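Local coordinates for protein ribokinase RBSK (Mycobacterium tuberculosis, PDB 3GO6) that probably phosphorylates D-ribose at O-5 with magnesium-bound ATP, giving D-ribose 5-phosphate for nucleotide and amino-acid synthesis or the pentose phosphate pathway, at residues 170-175 against 192-197; 252-257 against 273-278. All coordinates share one frame; numbering follows the deposited sequence.

Contact 1 of 2, residues 170-175 against 192-197; sequences AVVMVN and IADVVI
D194 and V172 start the pairing of two parallel strands, 171-175 and 195-199. The backbone N of V172 donates to OD2 of D194 at 2.8 Å in an almost straight bond (N-H...O 176°), reaching the carboxylate oxygen from its anti side, somewhat out of the plane. The side chain thus stands in for a backbone acceptor just before the second strand begins. In return V172 O is gripped twice: V195 N donates at 3.0 Å, while D194 N uses a lone pair in the carbonyl plane through a more bent bond. A water bridges D194 OD2 and A170 O, and N261 adds a weak bond to the same carboxylate oxygen. Farther on, V174 N donates to V195 O at 2.9 Å and V174 O accepts from I197 N at 2.8 Å, the alternation of a regular parallel ladder.

M173 and V195 run alongside each other from the same face of the sheet. From CB the methionine runs extended, with CG anti to the backbone N (chi1 -176°). Its CG lies 3.9 Å from V195 CB. Next along the chain, M173 SD touches I197 CD1 at 3.8 Å. A bend at chi3 (-74°) then brings CE back over V195, 4.0 Å from V195 CG1. Helix 246-257 covers this face through L254. On the other face V174 CG2 meets A193 CB at 4.2 Å, and V172 packs against helix 155-167. With helix 183-192 joining the strands, the pair forms a beta-alpha-beta crossover in the central sheet of the ribokinase (PfkB) fold, its N175 end directed toward the ribose site.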
loop_
_atom_site.group_PDB
_atom_site.type_symbol
_atom_site.label_atom_id
_atom_site.label_comp_id
_atom_site.label_asym_id
_atom_site.label_seq_id
_atom_site.Cartn_x
_atom_site.Cartn_y
_atom_site.Cartn_z
ATOM N N ALA A 170 -32.404 16.493 -13.231
ATOM C CA ALA A 170 -31.696 16.186 -11.981
ATOM C C ALA A 170 -30.565 17.185 -11.759
ATOM O O ALA A 170 -29.981 17.701 -12.723
ATOM C CB ALA A 170 -31.137 14.789 -12.021
ATOM N N VAL A 171 -30.238 17.438 -10.495
ATOM C CA VAL A 171 -29.061 18.234 -10.163
ATOM C C VAL A 171 -27.759 17.538 -10.619
ATOM O O VAL A 171 -27.528 16.373 -10.302
ATOM C CB VAL A 171 -28.989 18.508 -8.646
ATOM C CG1 VAL A 171 -27.696 19.273 -8.286
ATOM C CG2 VAL A 171 -30.229 19.265 -8.184
ATOM N N VAL A 172 -26.915 18.256 -11.357
ATOM C CA VAL A 172 -25.588 17.755 -11.698
ATOM C C VAL A 172 -24.582 18.269 -10.657
ATOM O O VAL A 172 -24.283 19.459 -10.595
ATOM C CB VAL A 172 -25.146 18.127 -13.132
ATOM C CG1 VAL A 172 -23.732 17.650 -13.383
ATOM C CG2 VAL A 172 -26.109 17.519 -14.170
ATOM N N MET A 173 -24.063 17.349 -9.849
ATOM C CA MET A 173 -23.133 17.685 -8.776
ATOM C C MET A 173 -21.821 16.935 -8.989
ATOM O O MET A 173 -21.805 15.692 -9.055
ATOM C CB MET A 173 -23.781 17.340 -7.424
ATOM C CG MET A 173 -22.951 17.740 -6.175
ATOM S SD MET A 173 -23.776 17.349 -4.606
ATOM C CE MET A 173 -25.051 18.611 -4.564
ATOM N N VAL A 174 -20.727 17.680 -9.121
ATOM C CA VAL A 174 -19.431 17.109 -9.442
ATOM C C VAL A 174 -18.452 17.397 -8.322
ATOM O O VAL A 174 -18.262 18.551 -7.917
ATOM C CB VAL A 174 -18.869 17.656 -10.798
ATOM C CG1 VAL A 174 -17.480 17.062 -11.122
ATOM C CG2 VAL A 174 -19.856 17.379 -11.929
ATOM N N ASN A 175 -17.857 16.333 -7.789
ATOM C CA ASN A 175 -16.692 16.499 -6.927
ATOM C C ASN A 175 -15.492 16.540 -7.843
ATOM O O ASN A 175 -15.099 15.510 -8.410
ATOM C CB ASN A 175 -16.610 15.351 -5.912
ATOM C CG ASN A 175 -15.407 15.453 -5.012
ATOM O OD1 ASN A 175 -14.891 16.559 -4.736
ATOM N ND2 ASN A 175 -14.939 14.312 -4.552
ATOM N N ILE A 192 -21.840 22.555 -17.894
ATOM C CA ILE A 192 -23.182 22.136 -17.480
ATOM C C ILE A 192 -23.378 21.792 -15.987
ATOM O O ILE A 192 -24.512 21.593 -15.552
ATOM C CB ILE A 192 -23.728 20.960 -18.368
ATOM C CG1 ILE A 192 -22.861 19.701 -18.232
ATOM C CG2 ILE A 192 -23.819 21.388 -19.845
ATOM C CD1 ILE A 192 -23.497 18.445 -18.836
ATOM N N ALA A 193 -22.302 21.707 -15.207
ATOM C CA ALA A 193 -22.438 21.361 -13.771
ATOM C C ALA A 193 -23.263 22.404 -13.019
ATOM O O ALA A 193 -23.022 23.601 -13.167
ATOM C CB ALA A 193 -21.047 21.207 -13.105
ATOM N N ASP A 194 -24.211 21.942 -12.211
ATOM C CA ASP A 194 -24.984 22.788 -11.319
ATOM C C ASP A 194 -24.158 23.155 -10.075
ATOM O O ASP A 194 -24.137 24.320 -9.650
ATOM C CB ASP A 194 -26.295 22.097 -10.902
ATOM C CG ASP A 194 -27.263 21.885 -12.081
ATOM O OD1 ASP A 194 -27.450 22.833 -12.877
ATOM O OD2 ASP A 194 -27.830 20.760 -12.220
ATOM N N VAL A 195 -23.502 22.149 -9.490
ATOM C CA VAL A 195 -22.764 22.283 -8.227
ATOM C C VAL A 195 -21.425 21.610 -8.433
ATOM O O VAL A 195 -21.374 20.510 -8.998
ATOM C CB VAL A 195 -23.493 21.539 -7.048
ATOM C CG1 VAL A 195 -22.782 21.756 -5.692
ATOM C CG2 VAL A 195 -24.937 21.953 -6.956
ATOM N N VAL A 196 -20.349 22.273 -8.001
ATOM C CA VAL A 196 -19.029 21.677 -7.991
ATOM C C VAL A 196 -18.490 21.773 -6.578
ATOM O O VAL A 196 -18.567 22.841 -5.949
ATOM C CB VAL A 196 -18.045 22.331 -8.989
ATOM C CG1 VAL A 196 -16.669 21.697 -8.869
ATOM C CG2 VAL A 196 -18.554 22.146 -10.408
ATOM N N ILE A 197 -17.975 20.642 -6.084
ATOM C CA ILE A 197 -17.375 20.550 -4.747
ATOM C C ILE A 197 -15.923 20.292 -4.967
ATOM O O ILE A 197 -15.548 19.371 -5.706
ATOM C CB ILE A 197 -17.983 19.381 -3.926
ATOM C CG1 ILE A 197 -19.508 19.528 -3.838
ATOM C CG2 ILE A 197 -17.329 19.272 -2.517
ATOM C CD1 ILE A 197 -20.242 18.208 -3.470
HETATM O O HOH W 1 -29.811 19.927 -14.080
#

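Contact 2 of 2, residues 252-257 against 273-278; sequences GVLAAN and RRACAA
Two near-antiparallel helices of the ribokinase fold, 246-257 and 265-282, pack here with their local axes 8.2 Å apart at an angle of 153°. V253 is the main apolar contact, and its two methyls divide the work. CG1, anti to the backbone N (chi1 173°), rests 3.7 Å from A275 CA, whereas CG2 meets A278 CB at 3.6 Å. One turn of helix thus receives the valine between two alanines whose small side chains allow the close approach. L254 adds CD1 against A275 CB at 3.8 Å. C276, an ADP-binding residue of this protein, lies on the same helix as these alanines.

At the partly exposed end the chemistry turns polar. The side chains of N257 and R274 meet roughly perpendicular, amide and guanidinium planes 53° apart, and R274 NE gives a weak, bent bond to N257 OD1 at 3.1 Å. The stronger partner of R274 is D299 on helix 295-303, a salt bridge through NH1; R270 also donates to N257 OD1. A water accepts from both N257 ND2 and R274 NH2, while N257 ND2 turns back to V253 O at 2.8 Å, fixing the amide's rotation.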
loop_
_atom_site.group_PDB
_atom_site.type_symbol
_atom_site.label_atom_id
_atom_site.label_comp_id
_atom_site.label_asym_id
_atom_site.label_seq_id
_atom_site.Cartn_x
_atom_site.Cartn_y
_atom_site.Cartn_z
ATOM N N GLY A 252 -21.254 13.519 -0.091
ATOM C CA GLY A 252 -22.422 12.626 -0.057
ATOM C C GLY A 252 -23.562 13.251 0.714
ATOM O O GLY A 252 -24.733 13.163 0.306
ATOM N N VAL A 253 -23.236 13.885 1.836
ATOM C CA VAL A 253 -24.262 14.595 2.628
ATOM C C VAL A 253 -24.834 15.811 1.885
ATOM O O VAL A 253 -26.047 16.078 1.963
ATOM C CB VAL A 253 -23.733 14.995 4.027
ATOM C CG1 VAL A 253 -24.760 15.880 4.781
ATOM C CG2 VAL A 253 -23.423 13.741 4.812
ATOM N N LEU A 254 -23.979 16.536 1.166
ATOM C CA LEU A 254 -24.456 17.641 0.347
ATOM C C LEU A 254 -25.468 17.123 -0.683
ATOM O O LEU A 254 -26.562 17.709 -0.848
ATOM C CB LEU A 254 -23.299 18.391 -0.330
ATOM C CG LEU A 254 -23.680 19.773 -0.872
ATOM C CD1 LEU A 254 -23.825 20.763 0.291
ATOM C CD2 LEU A 254 -22.656 20.302 -1.872
ATOM N N ALA A 255 -25.121 16.028 -1.364
ATOM C CA ALA A 255 -26.024 15.420 -2.358
ATOM C C ALA A 255 -27.351 14.985 -1.737
ATOM O O ALA A 255 -28.414 15.139 -2.359
ATOM C CB ALA A 255 -25.353 14.233 -3.061
ATOM N N ALA A 256 -27.280 14.453 -0.516
ATOM C CA ALA A 256 -28.459 13.941 0.187
ATOM C C ALA A 256 -29.405 15.047 0.672
ATOM O O ALA A 256 -30.558 14.756 1.042
ATOM C CB ALA A 256 -28.023 13.094 1.366
ATOM N N ASN A 257 -28.919 16.294 0.674
ATOM C CA ASN A 257 -29.672 17.464 1.185
ATOM C C ASN A 257 -29.928 18.599 0.202
ATOM O O ASN A 257 -30.644 19.556 0.533
ATOM C CB ASN A 257 -28.967 18.017 2.433
ATOM C CG ASN A 257 -29.094 17.094 3.617
ATOM O OD1 ASN A 257 -30.102 17.118 4.316
ATOM N ND2 ASN A 257 -28.094 16.247 3.834
ATOM N N ARG A 273 -24.725 23.614 5.591
ATOM C CA ARG A 273 -24.543 23.464 7.045
ATOM C C ARG A 273 -24.440 21.997 7.455
ATOM O O ARG A 273 -23.582 21.634 8.256
ATOM C CB ARG A 273 -25.667 24.157 7.830
ATOM C CG ARG A 273 -25.473 25.673 7.868
ATOM C CD ARG A 273 -26.693 26.423 8.382
ATOM N NE ARG A 273 -26.408 27.857 8.403
ATOM C CZ ARG A 273 -27.303 28.827 8.607
ATOM N NH1 ARG A 273 -28.587 28.537 8.796
ATOM N NH2 ARG A 273 -26.906 30.102 8.616
ATOM N N ARG A 274 -25.329 21.169 6.919
ATOM C CA ARG A 274 -25.349 19.748 7.256
ATOM C C ARG A 274 -24.087 19.053 6.741
ATOM O O ARG A 274 -23.497 18.244 7.444
ATOM C CB ARG A 274 -26.615 19.098 6.701
ATOM C CG ARG A 274 -27.880 19.566 7.464
ATOM C CD ARG A 274 -29.170 18.950 6.949
ATOM N NE ARG A 274 -29.224 17.527 7.260
ATOM C CZ ARG A 274 -29.535 17.015 8.451
ATOM N NH1 ARG A 274 -29.836 17.819 9.474
ATOM N NH2 ARG A 274 -29.531 15.692 8.625
ATOM N N ALA A 275 -23.676 19.384 5.520
ATOM C CA ALA A 275 -22.477 18.789 4.927
ATOM C C ALA A 275 -21.240 19.188 5.739
ATOM O O ALA A 275 -20.366 18.348 6.013
ATOM C CB ALA A 275 -22.341 19.193 3.428
ATOM N N CYS A 276 -21.187 20.453 6.170
ATOM C CA CYS A 276 -20.071 20.933 7.004
ATOM C C CYS A 276 -20.013 20.186 8.335
ATOM O O CYS A 276 -18.937 19.749 8.752
ATOM C CB CYS A 276 -20.149 22.455 7.247
ATOM S SG CYS A 276 -19.521 23.436 5.884
ATOM N N ALA A 277 -21.166 20.011 8.980
ATOM C CA ALA A 277 -21.217 19.272 10.242
ATOM C C ALA A 277 -20.808 17.822 10.072
ATOM O O ALA A 277 -20.056 17.294 10.886
ATOM C CB ALA A 277 -22.615 19.359 10.892
ATOM N N ALA A 278 -21.310 17.165 9.025
ATOM C CA ALA A 278 -20.994 15.747 8.797
ATOM C C ALA A 278 -19.510 15.532 8.507
ATOM O O ALA A 278 -18.902 14.582 9.020
ATOM C CB ALA A 278 -21.862 15.164 7.684
HETATM O O HOH W 2 -29.217 14.532 6.081
#

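Overall arrangement
Both contacts are largely buried, but they belong to successive layers of one domain. Contact 1 joins neighbouring strands of the central sheet and is held mainly by backbone hydrogen bonds, with one aspartate side chain joining in; contact 2 joins two helices beside that sheet through side chains that pack on side chains and on backbone, with small apolar groups inside and an asparagine-arginine pair at its partly exposed end. L254 of helix 246-257 links the layers: its CD2 lies 3.6 Å from I197 CD1 in contact 1, while its other methyl faces helix 265-282. M173 SD also reaches A255 CA at 3.7 Å. The helix is therefore sandwiched between strands and the second helix. Along the chain, contact 1 closes before contact 2 opens.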